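Local coordinates for protein beta-L-arabinobiosidase (Bacteroides thetaiotaomicron, PDB 5MQR) that probably hydrolyses glycosidic bonds of plant pectin, acting as a beta-L-arabinobiosidase and perhaps as a sialidase, at residues A[96-100]-A[361-365]; A[357-362]-A[586-590]; A[483-489]-A[501-506]; A[692-697]-A[1012-1018]; A[710-714]-A[949-953]. All blocks are in the same frame, centred on the assembly; numbering follows the deposited sequence.

Contacts 1 and 2 lie across the chain's centre from contacts 4 and 5. Contacts 1 and 2 share G361 and G362, with centres about 10 Å apart; there the 357-365 loop meets first the 586-590 loop and then the 96-100 turn, and K365 NZ lies 2.8 Å from Y360 O. Contact 3, a hairpin nested in the loop closed by contact 2, is centred about 28 Å from it. The centres of contacts 4 and 5 lie about 77 Å from that of contact 2 and about 13 Å apart; the two touch where H1018 O meets F949 CB at 3.2 Å. A bound calcium lies about 7 Å from the I486 side chain, and a buffer molecule about 4 Å from that of R1012.

Contact 1: A[96-100]-A[361-365]; sequences SDEHV and GGNYK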
# COMPACT_ATOMS: atom_id res chain seq x y z
N SER A 96 19.90 41.27 2.69
CA SER A 96 20.61 40.38 3.60
C SER A 96 19.96 40.06 4.94
O SER A 96 20.20 38.98 5.48
CB SER A 96 22.01 40.96 3.88
OG SER A 96 21.88 42.25 4.43
N ASP A 97 19.18 40.99 5.48
CA ASP A 97 18.68 40.90 6.85
C ASP A 97 17.16 41.08 6.89
O ASP A 97 16.60 41.94 6.21
CB ASP A 97 19.36 41.96 7.70
CG ASP A 97 20.86 41.72 7.85
OD1 ASP A 97 21.66 42.10 6.97
OD2 ASP A 97 21.26 41.14 8.87
N GLU A 98 16.50 40.24 7.68
CA GLU A 98 15.06 40.36 7.93
C GLU A 98 14.76 41.71 8.54
O GLU A 98 15.47 42.16 9.46
CB GLU A 98 14.56 39.24 8.87
CG GLU A 98 13.03 39.15 8.98
CD GLU A 98 12.55 37.89 9.70
OE1 GLU A 98 12.63 36.79 9.12
OE2 GLU A 98 12.11 38.01 10.86
N HIS A 99 13.76 42.37 7.96
CA HIS A 99 13.30 43.69 8.39
C HIS A 99 14.32 44.81 8.20
O HIS A 99 14.19 45.89 8.81
CB HIS A 99 12.81 43.65 9.85
CG HIS A 99 11.73 42.64 10.10
ND1 HIS A 99 11.43 42.17 11.37
CD2 HIS A 99 10.87 42.01 9.26
CE1 HIS A 99 10.44 41.30 11.29
NE2 HIS A 99 10.09 41.19 10.02
N VAL A 100 15.33 44.56 7.36
CA VAL A 100 16.27 45.60 6.98
C VAL A 100 16.03 45.87 5.50
O VAL A 100 16.26 44.99 4.66
CB VAL A 100 17.75 45.21 7.26
CG1 VAL A 100 18.70 46.33 6.80
CG2 VAL A 100 17.92 44.92 8.75
N GLY A 361 25.19 35.18 6.77
CA GLY A 361 24.61 35.60 8.03
C GLY A 361 23.57 36.67 7.81
O GLY A 361 23.49 37.29 6.73
N GLY A 362 22.74 36.88 8.82
CA GLY A 362 21.68 37.87 8.75
C GLY A 362 20.64 37.83 9.87
O GLY A 362 20.32 36.75 10.42
N ASN A 363 20.11 39.01 10.19
CA ASN A 363 19.08 39.24 11.22
C ASN A 363 17.94 38.22 11.08
O ASN A 363 17.31 38.14 10.01
CB ASN A 363 18.54 40.69 11.06
CG ASN A 363 17.77 41.20 12.29
OD1 ASN A 363 17.84 40.62 13.37
ND2 ASN A 363 17.04 42.32 12.11
N TYR A 364 17.69 37.45 12.13
CA TYR A 364 16.57 36.49 12.25
C TYR A 364 16.57 35.32 11.28
O TYR A 364 15.60 34.52 11.29
CB TYR A 364 15.19 37.20 12.28
CG TYR A 364 15.07 38.27 13.37
CD1 TYR A 364 15.22 37.95 14.73
CD2 TYR A 364 14.84 39.60 13.03
CE1 TYR A 364 15.12 38.94 15.71
CE2 TYR A 364 14.75 40.60 13.99
CZ TYR A 364 14.88 40.28 15.33
OH TYR A 364 14.79 41.32 16.23
N LYS A 365 17.64 35.16 10.50
CA LYS A 365 17.81 33.95 9.69
C LYS A 365 18.08 32.78 10.62
O LYS A 365 18.95 32.86 11.50
CB LYS A 365 18.94 34.13 8.68
CG LYS A 365 18.60 35.15 7.59
CD LYS A 365 19.69 35.32 6.55
CE LYS A 365 19.87 34.08 5.71
NZ LYS A 365 20.84 34.35 4.63
O HOH W 1 21.89 37.08 4.53
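D97 reaches across to the facing loop with OD2, which accepts the backbone N-H of N363 (N to OD2 2.8 Å) in an almost straight bond (171°), met on the anti side and 30° out of the carboxylate plane. OD1 takes the hydroxyl of S96, so both carboxylate oxygens are engaged. A chi1 of -66° puts CG beside the D97 N and brings OD2 to N363 N. Next to it, E98 N donates to N363 O at 3.2 Å, completing the tight core together with D97 OD2 against G362 CA at 3.3 Å. An alanine in place of D97 would probably leave N363 N and the S96 hydroxyl without the carboxylate that accepts both. E98 is buried: OE2 lies 3.5 Å from Y364 CB, obliquely to the ring, while OE1 is taken by Y74 and K395. The outer side is looser. Y364 is exposed there, and the amide of N363, modelled in two conformers, makes a weak bond from ND2 to E98 O and a further one to K175 O. On the G361 side a water joins S96 O to G361 O and accepts from K365 NZ, which also binds T73 O and E396. Two type II turns, D97-V100 and G362-K365, thus dock together; the first lies in the loop joining strands 86-94 and 104-110 of a four-stranded antiparallel sheet, consistent with a propeller blade.

Contact 2: A[357-362]-A[586-590]; sequences PMRYGG and QTYDL
Backbone bonds between R359-G362 and Q586-L590 hold the two loops together: L590 N donates to R359 O at 2.9 Å, and G362 N to Q586 O at 3.0 Å. G361 lies between them, its CA 3.2 Å from Q586 O, and a side chain at this position would run into the carbonyls of Q586 and Y588. Two side chains add bonds to the backbone. Q586, its chain extended beyond CG, carries NE2 to M358 O at 3.0 Å; the donor stands above the carbonyl plane, although the acceptor lies in the amide plane. The same NE2 also donates to Y588 O, which leaves OE1 for Y367 and a water shared with M358 O. D589 OD1 accepts G361 N at 2.9 Å, while OD2 forms a salt bridge with R61 and sits at the edge of the Y360 ring, the carboxylate nearly perpendicular to it. A second water spans D589 OD1 and G361 O. Apolar contacts are fewer: M358, a selenomethionine, slides antiparallel past Q586, its SE 3.8 Å from Q586 CB, and P357 CB touches L590 CD1 at 3.9 Å. Farther out, R359 pairs with D397 and E396. Two irregular loops thus pair through backbone bonds and join the propeller part of the chain to the connection between the two sheets of the following sandwich-like domain.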
# COMPACT_ATOMS: atom_id res chain seq x y z
N PRO A 357 24.32 24.34 4.58
CA PRO A 357 24.85 25.35 5.50
C PRO A 357 24.37 26.77 5.09
O PRO A 357 24.30 27.05 3.90
CB PRO A 357 26.37 25.22 5.36
CG PRO A 357 26.64 24.13 4.41
CD PRO A 357 25.37 23.76 3.73
N MSE A 358 24.02 27.62 6.08
CA MSE A 358 23.69 29.01 5.78
C MSE A 358 24.98 29.72 5.42
O MSE A 358 25.89 29.82 6.23
CB MSE A 358 23.06 29.69 6.98
CG MSE A 358 22.57 31.11 6.69
SE MSE A 358 22.04 31.97 8.38
CE MSE A 358 20.60 30.77 8.99
N ARG A 359 25.08 30.19 4.20
CA ARG A 359 26.23 30.84 3.61
C ARG A 359 26.34 32.30 4.01
O ARG A 359 27.46 32.79 4.18
CB ARG A 359 26.21 30.67 2.09
CG ARG A 359 26.23 29.18 1.69
CD ARG A 359 26.23 28.95 0.20
NE ARG A 359 25.18 29.62 -0.55
CZ ARG A 359 23.90 29.25 -0.59
NH1 ARG A 359 23.44 28.23 0.14
NH2 ARG A 359 23.06 29.93 -1.35
N TYR A 360 25.20 32.97 4.19
CA TYR A 360 25.18 34.39 4.49
C TYR A 360 24.47 34.63 5.80
O TYR A 360 23.28 34.32 5.92
CB TYR A 360 24.49 35.16 3.35
CG TYR A 360 25.16 34.96 2.02
CD1 TYR A 360 26.32 35.67 1.68
CD2 TYR A 360 24.65 34.06 1.11
CE1 TYR A 360 26.93 35.49 0.43
CE2 TYR A 360 25.25 33.87 -0.13
CZ TYR A 360 26.39 34.58 -0.46
OH TYR A 360 26.95 34.33 -1.70
N GLY A 361 25.19 35.18 6.77
CA GLY A 361 24.61 35.60 8.03
C GLY A 361 23.57 36.67 7.81
O GLY A 361 23.49 37.29 6.73
N GLY A 362 22.74 36.88 8.82
CA GLY A 362 21.68 37.87 8.75
C GLY A 362 20.64 37.83 9.87
O GLY A 362 20.32 36.75 10.42
N GLN A 586 23.20 33.67 13.30
CA GLN A 586 24.43 33.62 12.53
C GLN A 586 24.71 35.01 12.01
O GLN A 586 23.95 35.53 11.19
CB GLN A 586 24.35 32.62 11.37
CG GLN A 586 25.70 32.38 10.74
CD GLN A 586 25.70 31.34 9.64
OE1 GLN A 586 25.37 30.17 9.86
NE2 GLN A 586 26.12 31.75 8.45
N THR A 587 25.78 35.62 12.51
CA THR A 587 26.21 36.94 12.08
C THR A 587 27.36 36.89 11.08
O THR A 587 27.77 37.91 10.60
CB THR A 587 26.64 37.78 13.31
OG1 THR A 587 27.56 37.03 14.12
CG2 THR A 587 25.42 38.15 14.14
N TYR A 588 27.89 35.72 10.75
CA TYR A 588 29.07 35.64 9.86
C TYR A 588 28.63 35.09 8.51
O TYR A 588 27.58 34.45 8.41
CB TYR A 588 30.19 34.76 10.49
CG TYR A 588 29.72 33.38 10.96
CD1 TYR A 588 29.63 32.33 10.06
CD2 TYR A 588 29.36 33.14 12.29
CE1 TYR A 588 29.21 31.08 10.46
CE2 TYR A 588 28.93 31.86 12.71
CZ TYR A 588 28.86 30.84 11.78
OH TYR A 588 28.43 29.55 12.12
N ASP A 589 29.41 35.37 7.47
CA ASP A 589 29.30 34.66 6.22
C ASP A 589 30.34 33.56 6.23
O ASP A 589 31.38 33.68 6.86
CB ASP A 589 29.51 35.58 5.01
CG ASP A 589 28.41 36.67 4.87
OD1 ASP A 589 27.41 36.63 5.63
OD2 ASP A 589 28.56 37.58 4.00
N LEU A 590 30.04 32.46 5.56
CA LEU A 590 31.03 31.42 5.36
C LEU A 590 32.11 31.90 4.36
O LEU A 590 31.80 32.66 3.43
CB LEU A 590 30.39 30.13 4.85
CG LEU A 590 29.34 29.47 5.76
CD1 LEU A 590 28.81 28.24 5.07
CD2 LEU A 590 29.93 29.17 7.14
O HOH W 2 26.31 28.05 8.27
O HOH W 3 25.46 38.37 5.16
O HOH W 4 20.79 34.66 12.18

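Contact 3: A[483-489]-A[501-506]; sequences DKGILQI and RLELTP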
# COMPACT_ATOMS: atom_id res chain seq x y z
N ASP A 483 40.20 12.24 -9.41
CA ASP A 483 41.17 13.04 -8.67
C ASP A 483 40.51 14.17 -7.87
O ASP A 483 41.20 15.02 -7.33
CB ASP A 483 42.22 13.60 -9.65
CG ASP A 483 41.61 14.50 -10.72
OD1 ASP A 483 40.37 14.67 -10.79
OD2 ASP A 483 42.38 15.04 -11.53
N LYS A 484 39.18 14.16 -7.79
CA LYS A 484 38.41 15.17 -7.06
C LYS A 484 37.00 14.62 -6.78
O LYS A 484 36.56 13.64 -7.39
CB LYS A 484 38.31 16.47 -7.86
CG LYS A 484 37.55 16.33 -9.17
CD LYS A 484 37.42 17.66 -9.91
CE LYS A 484 38.70 18.04 -10.66
NZ LYS A 484 38.91 17.17 -11.85
N GLY A 485 36.29 15.28 -5.87
CA GLY A 485 34.93 14.89 -5.51
C GLY A 485 34.87 13.66 -4.62
O GLY A 485 35.88 12.98 -4.36
N ILE A 486 33.66 13.36 -4.18
CA ILE A 486 33.41 12.16 -3.40
C ILE A 486 32.01 11.65 -3.74
O ILE A 486 31.10 12.43 -3.97
CB ILE A 486 33.60 12.44 -1.89
CG1 ILE A 486 33.53 11.14 -1.07
CG2 ILE A 486 32.55 13.42 -1.38
CD1 ILE A 486 34.00 11.28 0.38
N LEU A 487 31.86 10.32 -3.81
CA LEU A 487 30.53 9.69 -3.86
C LEU A 487 30.41 8.71 -2.72
O LEU A 487 31.22 7.79 -2.61
CB LEU A 487 30.31 8.96 -5.18
CG LEU A 487 28.93 8.33 -5.34
CD1 LEU A 487 27.83 9.37 -5.48
CD2 LEU A 487 28.95 7.41 -6.53
N GLN A 488 29.43 8.92 -1.84
CA GLN A 488 29.14 7.94 -0.78
C GLN A 488 27.90 7.14 -1.14
O GLN A 488 26.91 7.72 -1.58
CB GLN A 488 28.93 8.64 0.54
CG GLN A 488 30.16 9.38 0.99
CD GLN A 488 30.09 9.77 2.44
OE1 GLN A 488 29.00 10.06 2.96
NE2 GLN A 488 31.24 9.77 3.11
N ILE A 489 27.98 5.82 -0.95
CA ILE A 489 26.86 4.91 -1.17
C ILE A 489 26.53 4.21 0.17
O ILE A 489 27.34 3.43 0.68
CB ILE A 489 27.18 3.87 -2.27
CG1 ILE A 489 27.54 4.57 -3.58
CG2 ILE A 489 25.97 2.98 -2.54
CD1 ILE A 489 28.08 3.64 -4.63
N ARG A 501 28.94 1.57 4.17
CA ARG A 501 29.16 2.67 3.25
C ARG A 501 30.27 2.30 2.26
O ARG A 501 31.29 1.77 2.67
CB ARG A 501 29.53 3.95 4.00
CG ARG A 501 30.13 5.05 3.13
CD ARG A 501 30.37 6.32 3.94
NE ARG A 501 29.10 6.80 4.48
CZ ARG A 501 28.93 7.45 5.63
NH1 ARG A 501 29.96 7.77 6.41
NH2 ARG A 501 27.69 7.79 6.00
N LEU A 502 30.04 2.61 0.98
CA LEU A 502 31.07 2.53 -0.06
C LEU A 502 31.36 3.96 -0.50
O LEU A 502 30.46 4.81 -0.43
CB LEU A 502 30.62 1.67 -1.25
CG LEU A 502 29.90 0.36 -0.90
CD1 LEU A 502 29.34 -0.31 -2.15
CD2 LEU A 502 30.78 -0.59 -0.10
N GLU A 503 32.59 4.22 -0.94
CA GLU A 503 33.06 5.58 -1.25
C GLU A 503 33.92 5.58 -2.49
O GLU A 503 34.81 4.76 -2.57
CB GLU A 503 33.92 6.15 -0.11
CG GLU A 503 33.31 7.29 0.66
CD GLU A 503 34.15 7.74 1.86
OE1 GLU A 503 35.39 7.59 1.81
OE2 GLU A 503 33.56 8.25 2.86
N LEU A 504 33.67 6.50 -3.42
CA LEU A 504 34.67 6.84 -4.42
C LEU A 504 35.37 8.07 -3.89
O LEU A 504 34.74 9.07 -3.67
CB LEU A 504 34.02 7.11 -5.77
CG LEU A 504 33.37 5.92 -6.49
CD1 LEU A 504 32.63 6.42 -7.71
CD2 LEU A 504 34.37 4.85 -6.89
N THR A 505 36.66 7.99 -3.64
CA THR A 505 37.43 9.06 -2.98
C THR A 505 38.10 9.98 -4.00
O THR A 505 38.32 9.58 -5.16
CB THR A 505 38.55 8.50 -2.07
OG1 THR A 505 39.56 7.85 -2.86
CG2 THR A 505 38.00 7.49 -1.06
N PRO A 506 38.46 11.20 -3.56
CA PRO A 506 39.18 12.11 -4.46
C PRO A 506 40.63 11.72 -4.75
O PRO A 506 41.23 12.38 -5.58
CB PRO A 506 39.10 13.46 -3.75
CG PRO A 506 38.82 13.15 -2.32
CD PRO A 506 38.09 11.85 -2.28
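Q488 places OE1 over one face of the R501 guanidinium, toward its rim, 3.6 Å from R501 NE and with the amide and guanidinium planes only 14° apart. The polar ends have other partners, R501 NE with D490 and Q488 OE1 with R570. The other end of the amide, NE2, donates to E503 OE2 at 2.8 Å, on the anti side of the carboxylate and tilted 22° from its plane. E503 is held at a non-staggered chi1 of -111°, which swings its chain alongside Q488; each carboxylate oxygen has a partner, OE2 Q488 and OE1 R511. I486 CD1 covers the carboxylate at 3.8 Å from E503 CD. Beneath, four backbone bonds join the strands antiparallel: L487 and L504 form one hydrogen-bonded pair, I489 and L502 another, the shortest bond being I489 N to L502 O at 2.7 Å. L487, I489, L502 and L504 project to the other face, where L487 CD2 meets L504 CD1 at 4.0 Å and the cluster rests on L477 and F475 of strand 470-479. Polar on one face and apolar on the other, this is a beta hairpin of a two-sheet sandwich, as in carbohydrate-binding-module-like domains.

Contact 4: A[692-697]-A[1012-1018]; sequences MTEFLV and RSRYYNH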
# COMPACT_ATOMS: atom_id res chain seq x y z
N MSE A 692 -0.23 -37.48 2.83
CA MSE A 692 -1.15 -36.62 3.58
C MSE A 692 -2.24 -37.45 4.23
O MSE A 692 -3.08 -38.07 3.55
CB MSE A 692 -1.75 -35.49 2.73
CG MSE A 692 -2.74 -34.65 3.53
SE MSE A 692 -2.94 -32.86 2.74
CE MSE A 692 -1.34 -31.93 3.45
N THR A 693 -2.25 -37.40 5.56
CA THR A 693 -3.24 -38.07 6.38
C THR A 693 -4.56 -37.28 6.51
O THR A 693 -4.64 -36.09 6.15
CB THR A 693 -2.68 -38.32 7.79
OG1 THR A 693 -2.19 -37.09 8.32
CG2 THR A 693 -1.53 -39.33 7.75
N GLU A 694 -5.57 -38.00 7.01
CA GLU A 694 -6.90 -37.48 7.33
C GLU A 694 -7.05 -37.43 8.87
O GLU A 694 -7.27 -36.34 9.46
CB GLU A 694 -7.98 -38.36 6.68
CG GLU A 694 -9.42 -37.98 6.98
CD GLU A 694 -10.43 -39.07 6.64
OE1 GLU A 694 -10.69 -39.33 5.45
OE2 GLU A 694 -11.04 -39.61 7.57
N PHE A 695 -6.95 -38.62 9.50
CA PHE A 695 -6.84 -38.78 10.95
C PHE A 695 -5.36 -38.84 11.28
O PHE A 695 -4.59 -39.52 10.59
CB PHE A 695 -7.41 -40.12 11.41
CG PHE A 695 -8.91 -40.16 11.54
CD1 PHE A 695 -9.53 -39.70 12.69
CD2 PHE A 695 -9.69 -40.71 10.54
CE1 PHE A 695 -10.90 -39.78 12.84
CE2 PHE A 695 -11.07 -40.78 10.68
CZ PHE A 695 -11.68 -40.32 11.84
N LEU A 696 -4.95 -38.16 12.36
CA LEU A 696 -3.59 -38.33 12.89
C LEU A 696 -3.44 -39.68 13.60
O LEU A 696 -2.45 -40.37 13.41
CB LEU A 696 -3.19 -37.21 13.85
CG LEU A 696 -3.16 -35.80 13.27
CD1 LEU A 696 -2.81 -34.83 14.39
CD2 LEU A 696 -2.17 -35.67 12.14
N VAL A 697 -4.45 -40.06 14.39
CA VAL A 697 -4.47 -41.36 15.03
C VAL A 697 -4.53 -42.51 14.01
O VAL A 697 -5.02 -42.34 12.88
CB VAL A 697 -5.64 -41.52 16.04
CG1 VAL A 697 -5.57 -40.46 17.15
CG2 VAL A 697 -6.99 -41.54 15.33
N ARG A 1012 -9.07 -38.71 18.60
CA ARG A 1012 -9.24 -38.92 17.15
C ARG A 1012 -9.68 -37.68 16.33
O ARG A 1012 -9.26 -37.52 15.18
CB ARG A 1012 -10.23 -40.05 16.89
CG ARG A 1012 -11.62 -39.82 17.46
CD ARG A 1012 -12.53 -41.02 17.16
NE ARG A 1012 -13.20 -40.88 15.87
CZ ARG A 1012 -13.93 -41.83 15.29
NH1 ARG A 1012 -14.09 -43.04 15.85
NH2 ARG A 1012 -14.53 -41.57 14.14
N SER A 1013 -10.55 -36.86 16.92
CA SER A 1013 -11.11 -35.71 16.20
C SER A 1013 -10.15 -34.54 16.07
O SER A 1013 -10.35 -33.68 15.21
CB SER A 1013 -12.37 -35.21 16.88
OG SER A 1013 -13.39 -36.14 16.72
N ARG A 1014 -9.15 -34.48 16.94
CA ARG A 1014 -8.29 -33.30 17.01
C ARG A 1014 -7.53 -33.12 15.71
O ARG A 1014 -6.91 -34.06 15.23
CB ARG A 1014 -7.31 -33.42 18.17
CG ARG A 1014 -7.96 -33.34 19.53
CD ARG A 1014 -6.95 -33.53 20.64
NE ARG A 1014 -5.96 -32.45 20.65
CZ ARG A 1014 -4.86 -32.44 21.41
NH1 ARG A 1014 -4.61 -33.45 22.25
NH2 ARG A 1014 -4.02 -31.40 21.35
N TYR A 1015 -7.61 -31.91 15.16
CA TYR A 1015 -6.89 -31.53 13.93
C TYR A 1015 -7.33 -32.34 12.71
O TYR A 1015 -6.51 -32.64 11.84
CB TYR A 1015 -5.35 -31.65 14.13
CG TYR A 1015 -4.87 -31.10 15.46
CD1 TYR A 1015 -5.08 -29.76 15.82
CD2 TYR A 1015 -4.21 -31.92 16.37
CE1 TYR A 1015 -4.68 -29.26 17.04
CE2 TYR A 1015 -3.79 -31.42 17.60
CZ TYR A 1015 -4.03 -30.09 17.93
OH TYR A 1015 -3.60 -29.63 19.15
N TYR A 1016 -8.62 -32.67 12.62
CA TYR A 1016 -9.12 -33.47 11.51
C TYR A 1016 -8.93 -32.76 10.16
O TYR A 1016 -9.18 -31.57 10.00
CB TYR A 1016 -10.59 -33.81 11.76
CG TYR A 1016 -11.15 -35.01 11.03
CD1 TYR A 1016 -10.47 -36.25 11.03
CD2 TYR A 1016 -12.39 -34.94 10.39
CE1 TYR A 1016 -11.00 -37.33 10.37
CE2 TYR A 1016 -12.92 -36.04 9.77
CZ TYR A 1016 -12.21 -37.23 9.75
OH TYR A 1016 -12.73 -38.33 9.10
N ASN A 1017 -8.48 -33.53 9.18
CA ASN A 1017 -8.16 -33.01 7.86
C ASN A 1017 -9.04 -33.70 6.83
O ASN A 1017 -8.64 -34.69 6.21
CB ASN A 1017 -6.68 -33.24 7.57
CG ASN A 1017 -6.27 -32.68 6.23
OD1 ASN A 1017 -6.89 -31.73 5.72
ND2 ASN A 1017 -5.25 -33.30 5.61
N HIS A 1018 -10.23 -33.14 6.65
CA HIS A 1018 -11.33 -33.79 5.99
C HIS A 1018 -12.23 -32.74 5.35
O HIS A 1018 -13.42 -32.94 5.17
CB HIS A 1018 -12.09 -34.55 7.09
CG HIS A 1018 -13.09 -35.54 6.62
ND1 HIS A 1018 -14.42 -35.44 6.96
CD2 HIS A 1018 -12.96 -36.70 5.93
CE1 HIS A 1018 -15.08 -36.48 6.47
NE2 HIS A 1018 -14.22 -37.25 5.84
O HOH W 5 -7.30 -35.91 13.30
O HOH W 6 -6.71 -38.06 14.82
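E694 and F695 meet Y1016 and N1017 in a buried loop-to-loop contact of the helical glycosidase domain, whose family assignment is consistent with an (alpha/alpha)6 barrel. Residues 692-697 lead toward helix 712-719, while the loop of residues 1012-1018 leads toward helix 1022-1029. The centre is an edge-to-face pair: Y1016 points CE1 at the middle of the F695 ring, 3.4 Å from CZ, with the planes at 56°. A chi1 of -158° swings the Y1016 ring away from its own backbone N and into this place. Its hydroxyl lies 2.6 Å from E694 OE2, a weak bond whose proton is not settled. The extended E694 chain runs alongside Y1016, with the carboxylate nearly perpendicular to the ring, and OE1 approaches the edge of H1018 at CD2, 3.5 Å away. F695 receives R1012 O at its rim near CD1, and R699 adds a cation-pi contact. R1012 NE forms a salt bridge with E996; a bound buffer molecule is close to this side chain. Toward V697, L696 CD1 abuts the edge of the Y1015 ring at CD2, 3.8 Å apart, and V697 CG2 meets R1012 CB. Two waters fill in between the backbones: one accepts from V697 N at 3.0 Å and donates to R1012 O, the other donates to R1012 O and R1014 O. Toward T693, N1017 N donates to E694 O at 3.1 Å. Its amide goes one residue further back, N1017 ND2 donating to T693 O at 2.9 Å; the donor nitrogen lies nearly in line with C=O (170°), though the N-H itself is bent.

Contact 5: A[710-714]-A[949-953]; sequences CAIGH and FASAQ
H714 stands on edge over the face of F949, the two rings 82° apart with centroids separated by 4.5 Å, a T-shaped pair between helices 712-719 and 948-964. Of the imidazole edge, CD2 comes to 3.5 Å from F949 CD2, while NE2 sits above the centre of the phenyl ring. F949 throws its ring out under H714 by a chi1 of -172°, which turns CG away from the backbone N, while its carbonyl, already accepting Q953 N of the next helical turn, is also met by H714 NE2 at 3.0 Å (weak, N-H...O 126°). Q953 CG touches the imidazole rim at CE1, crossing H714 at about a right angle, and its amide end is held by Y825. Around the phenyl, A711 CB lies at the edge, and C710 SG approaches obliquely, 4.7 Å from the centroid. An alanine at F949 would probably leave the H714 edge without its aromatic face and open a gap against C710 and A711. W753 meets H714 edge-to-face as well. The imidazole is thus held mainly by aromatic contact with F949 and W753, and the weak NE2 bond to F949 O probably helps to orient it.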
# COMPACT_ATOMS: atom_id res chain seq x y z
N CYS A 710 -10.73 -40.82 1.31
CA CYS A 710 -12.03 -40.15 1.31
C CYS A 710 -11.98 -38.68 0.91
O CYS A 710 -12.74 -38.26 0.03
CB CYS A 710 -12.67 -40.29 2.70
SG CYS A 710 -14.23 -39.42 2.83
N ALA A 711 -11.06 -37.93 1.53
CA ALA A 711 -10.96 -36.47 1.36
C ALA A 711 -9.78 -35.96 0.50
O ALA A 711 -9.40 -34.79 0.59
CB ALA A 711 -10.92 -35.80 2.74
N ILE A 712 -9.22 -36.81 -0.36
CA ILE A 712 -8.09 -36.40 -1.21
C ILE A 712 -8.41 -35.13 -2.02
O ILE A 712 -7.56 -34.25 -2.14
CB ILE A 712 -7.61 -37.51 -2.17
CG1 ILE A 712 -7.07 -38.72 -1.37
CG2 ILE A 712 -6.52 -36.97 -3.08
CD1 ILE A 712 -6.80 -39.94 -2.20
N GLY A 713 -9.62 -35.07 -2.58
CA GLY A 713 -10.06 -33.89 -3.34
C GLY A 713 -9.93 -32.58 -2.56
O GLY A 713 -9.35 -31.62 -3.06
N HIS A 714 -10.44 -32.58 -1.32
CA HIS A 714 -10.25 -31.48 -0.38
C HIS A 714 -8.76 -31.23 -0.09
O HIS A 714 -8.34 -30.07 -0.07
CB HIS A 714 -10.95 -31.75 0.97
CG HIS A 714 -12.44 -31.69 0.93
ND1 HIS A 714 -13.14 -30.70 0.26
CD2 HIS A 714 -13.38 -32.46 1.53
CE1 HIS A 714 -14.44 -30.88 0.44
NE2 HIS A 714 -14.61 -31.94 1.20
N PHE A 949 -16.57 -31.45 5.92
CA PHE A 949 -16.41 -32.05 4.58
C PHE A 949 -17.50 -31.55 3.64
O PHE A 949 -17.22 -31.11 2.52
CB PHE A 949 -16.51 -33.58 4.68
CG PHE A 949 -16.18 -34.32 3.41
CD1 PHE A 949 -17.11 -34.39 2.37
CD2 PHE A 949 -14.98 -35.03 3.30
CE1 PHE A 949 -16.83 -35.14 1.22
CE2 PHE A 949 -14.70 -35.77 2.15
CZ PHE A 949 -15.63 -35.83 1.11
N ALA A 950 -18.73 -31.60 4.15
CA ALA A 950 -19.92 -31.17 3.41
C ALA A 950 -20.04 -29.66 3.30
O ALA A 950 -20.35 -29.15 2.22
CB ALA A 950 -21.18 -31.71 4.09
N SER A 951 -19.89 -28.95 4.42
CA SER A 951 -19.94 -27.49 4.38
C SER A 951 -18.95 -26.94 3.31
O SER A 951 -19.28 -26.04 2.53
CB SER A 951 -19.61 -26.91 5.77
OG SER A 951 -20.56 -27.32 6.71
N ALA A 952 -17.77 -27.54 3.24
CA ALA A 952 -16.77 -27.13 2.27
C ALA A 952 -17.21 -27.38 0.83
O ALA A 952 -16.99 -26.53 -0.07
CB ALA A 952 -15.44 -27.81 2.55
N GLN A 953 -17.79 -28.56 0.60
CA GLN A 953 -18.39 -28.85 -0.70
C GLN A 953 -19.48 -27.81 -1.04
O GLN A 953 -19.48 -27.22 -2.14
CB GLN A 953 -18.99 -30.25 -0.74
CG GLN A 953 -17.93 -31.33 -0.80
CD GLN A 953 -18.53 -32.71 -0.90
OE1 GLN A 953 -19.34 -33.11 -0.06
NE2 GLN A 953 -18.14 -33.45 -1.95